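Local coordinates for probable 2-hydroxyhepta-2,4-diene-1,7-dioate isomerase (Thermus thermophilus, PDB 2DFU), which probably acts as a metal-binding isomerase of 2-hydroxyhepta-2,4-diene-1,7-dioate in the fumarylacetoacetate hydrolase family, at residues E100-P105 and K166-L170. Sequence-based numbering, arbitrary orientation.
Sequences EPVPYP and KFLPL
The backbones of 100-105 and 166-170 come closest where the CA atoms of Val-102 and Lys-166 lie 5.4 Å apart, and most of the contact is made by side chains. The Lys-166 chain bends at chi2 (-52°) and then runs straight, carrying the ammonium to Glu-100, where NZ donates to OE2 at 2.7 Å in a salt bridge that meets the carboxylate from above, 40° out of its plane. The other oxygen, OE1, accepts from a water and from the backbone N of Arg-88, so an extended glutamate suits this buried place, one carboxylate serving the ammonium, the water and the backbone N-H. A methionine in place of Lys-166 would probably leave the buried Glu-100 carboxylate without this countercharge. Lower on the lysine, CG packs against Pro-103 CD at 3.9 Å. Both segments belong to the fumarylacetoacetate hydrolase C-terminal family region; the contact sets the short, weakly bonded strand 102-104, outermost within this chain in a mixed sheet beside strand 250-259, against the start of strand 168-175, which pairs with strand 137-148. Val-102, with two methyl branches, turns CG2 to two neighbours, 3.7 Å from Pro-169 CG and 3.3 Å from Lys-166 O. Compact and rigid, Pro-105 brings CG to the edge of the Phe-167 ring, near its plane, 3.6 Å from CE1, while Phe-107 and Ile-146 also pack against this aromatic side chain.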
loop_
_atom_site.group_PDB
_atom_site.type_symbol
_atom_site.label_atom_id
_atom_site.label_comp_id
_atom_site.label_asym_id
_atom_site.label_seq_id
_atom_site.Cartn_x
_atom_site.Cartn_y
_atom_site.Cartn_z
ATOM N N GLU A 100 14.220 -14.541 -6.763
ATOM C CA GLU A 100 13.847 -14.680 -5.365
ATOM C C GLU A 100 12.673 -15.643 -5.312
ATOM O O GLU A 100 11.633 -15.399 -5.921
ATOM C CB GLU A 100 13.455 -13.326 -4.778
ATOM C CG GLU A 100 12.912 -13.400 -3.361
ATOM C CD GLU A 100 12.858 -12.039 -2.683
ATOM O OE1 GLU A 100 12.699 -11.022 -3.396
ATOM O OE2 GLU A 100 12.970 -11.989 -1.436
ATOM N N PRO A 101 12.826 -16.758 -4.582
ATOM C CA PRO A 101 11.739 -17.733 -4.493
ATOM C C PRO A 101 10.509 -17.199 -3.775
ATOM O O PRO A 101 10.616 -16.407 -2.839
ATOM C CB PRO A 101 12.368 -18.898 -3.719
ATOM C CG PRO A 101 13.851 -18.735 -3.955
ATOM C CD PRO A 101 14.019 -17.236 -3.863
ATOM N N VAL A 102 9.342 -17.621 -4.241
ATOM C CA VAL A 102 8.086 -17.255 -3.606
ATOM C C VAL A 102 7.781 -18.479 -2.740
ATOM O O VAL A 102 7.518 -19.564 -3.256
ATOM C CB VAL A 102 6.945 -17.088 -4.630
ATOM C CG1 VAL A 102 5.632 -16.826 -3.901
ATOM C CG2 VAL A 102 7.260 -15.952 -5.588
ATOM N N PRO A 103 7.847 -18.329 -1.411
ATOM C CA PRO A 103 7.563 -19.472 -0.540
ATOM C C PRO A 103 6.114 -19.930 -0.670
ATOM O O PRO A 103 5.211 -19.104 -0.693
ATOM C CB PRO A 103 7.845 -18.920 0.859
ATOM C CG PRO A 103 8.837 -17.826 0.614
ATOM C CD PRO A 103 8.292 -17.167 -0.625
ATOM N N TYR A 104 5.886 -21.236 -0.778
ATOM C CA TYR A 104 4.513 -21.721 -0.844
ATOM C C TYR A 104 4.070 -21.593 0.615
ATOM O O TYR A 104 4.545 -22.328 1.479
ATOM C CB TYR A 104 4.463 -23.178 -1.302
ATOM C CG TYR A 104 3.070 -23.599 -1.703
ATOM C CD1 TYR A 104 2.026 -23.574 -0.784
ATOM C CD2 TYR A 104 2.784 -23.963 -3.020
ATOM C CE1 TYR A 104 0.728 -23.893 -1.162
ATOM C CE2 TYR A 104 1.490 -24.284 -3.411
ATOM C CZ TYR A 104 0.467 -24.244 -2.477
ATOM O OH TYR A 104 -0.821 -24.529 -2.858
ATOM N N PRO A 105 3.157 -20.653 0.904
ATOM C CA PRO A 105 2.644 -20.385 2.250
ATOM C C PRO A 105 1.996 -21.528 3.011
ATOM O O PRO A 105 1.458 -22.467 2.430
ATOM C CB PRO A 105 1.666 -19.233 2.028
ATOM C CG PRO A 105 2.143 -18.605 0.763
ATOM C CD PRO A 105 2.468 -19.801 -0.074
ATOM N N LYS A 166 6.259 -11.640 -0.912
ATOM C CA LYS A 166 6.698 -12.198 -2.193
ATOM C C LYS A 166 5.583 -12.584 -3.168
ATOM O O LYS A 166 5.828 -13.324 -4.121
ATOM C CB LYS A 166 7.603 -13.424 -1.977
ATOM C CG LYS A 166 8.634 -13.296 -0.862
ATOM C CD LYS A 166 9.490 -12.033 -0.957
ATOM C CE LYS A 166 10.457 -11.973 0.228
ATOM N NZ LYS A 166 11.308 -10.762 0.233
ATOM N N PHE A 167 4.360 -12.108 -2.946
ATOM C CA PHE A 167 3.278 -12.440 -3.872
ATOM C C PHE A 167 3.296 -11.590 -5.136
ATOM O O PHE A 167 2.318 -11.553 -5.886
ATOM C CB PHE A 167 1.918 -12.321 -3.185
ATOM C CG PHE A 167 1.461 -13.596 -2.521
ATOM C CD1 PHE A 167 2.386 -14.548 -2.089
ATOM C CD2 PHE A 167 0.104 -13.834 -2.313
ATOM C CE1 PHE A 167 1.966 -15.721 -1.459
ATOM C CE2 PHE A 167 -0.329 -15.004 -1.683
ATOM C CZ PHE A 167 0.606 -15.949 -1.255
ATOM N N LEU A 168 4.407 -10.906 -5.384
ATOM C CA LEU A 168 4.497 -10.091 -6.586
ATOM C C LEU A 168 5.876 -10.024 -7.235
ATOM O O LEU A 168 6.589 -9.024 -7.107
ATOM C CB LEU A 168 3.996 -8.662 -6.323
ATOM C CG LEU A 168 3.932 -7.777 -7.583
ATOM C CD1 LEU A 168 2.949 -8.375 -8.594
ATOM C CD2 LEU A 168 3.517 -6.362 -7.209
ATOM N N PRO A 169 6.291 -11.109 -7.906
ATOM C CA PRO A 169 7.600 -11.074 -8.566
ATOM C C PRO A 169 7.433 -9.963 -9.612
ATOM O O PRO A 169 6.384 -9.882 -10.256
ATOM C CB PRO A 169 7.695 -12.457 -9.211
ATOM C CG PRO A 169 6.949 -13.329 -8.245
ATOM C CD PRO A 169 5.730 -12.476 -7.909
ATOM N N LEU A 170 8.433 -9.104 -9.780
ATOM C CA LEU A 170 8.296 -8.008 -10.737
ATOM C C LEU A 170 9.607 -7.703 -11.446
ATOM O O LEU A 170 10.637 -7.516 -10.799
ATOM C CB LEU A 170 7.799 -6.748 -10.013
ATOM C CG LEU A 170 7.379 -5.551 -10.871
ATOM C CD1 LEU A 170 5.949 -5.752 -11.350
ATOM C CD2 LEU A 170 7.475 -4.276 -10.055
HETATM O O HOH W 1 11.983 -8.550 -2.292
#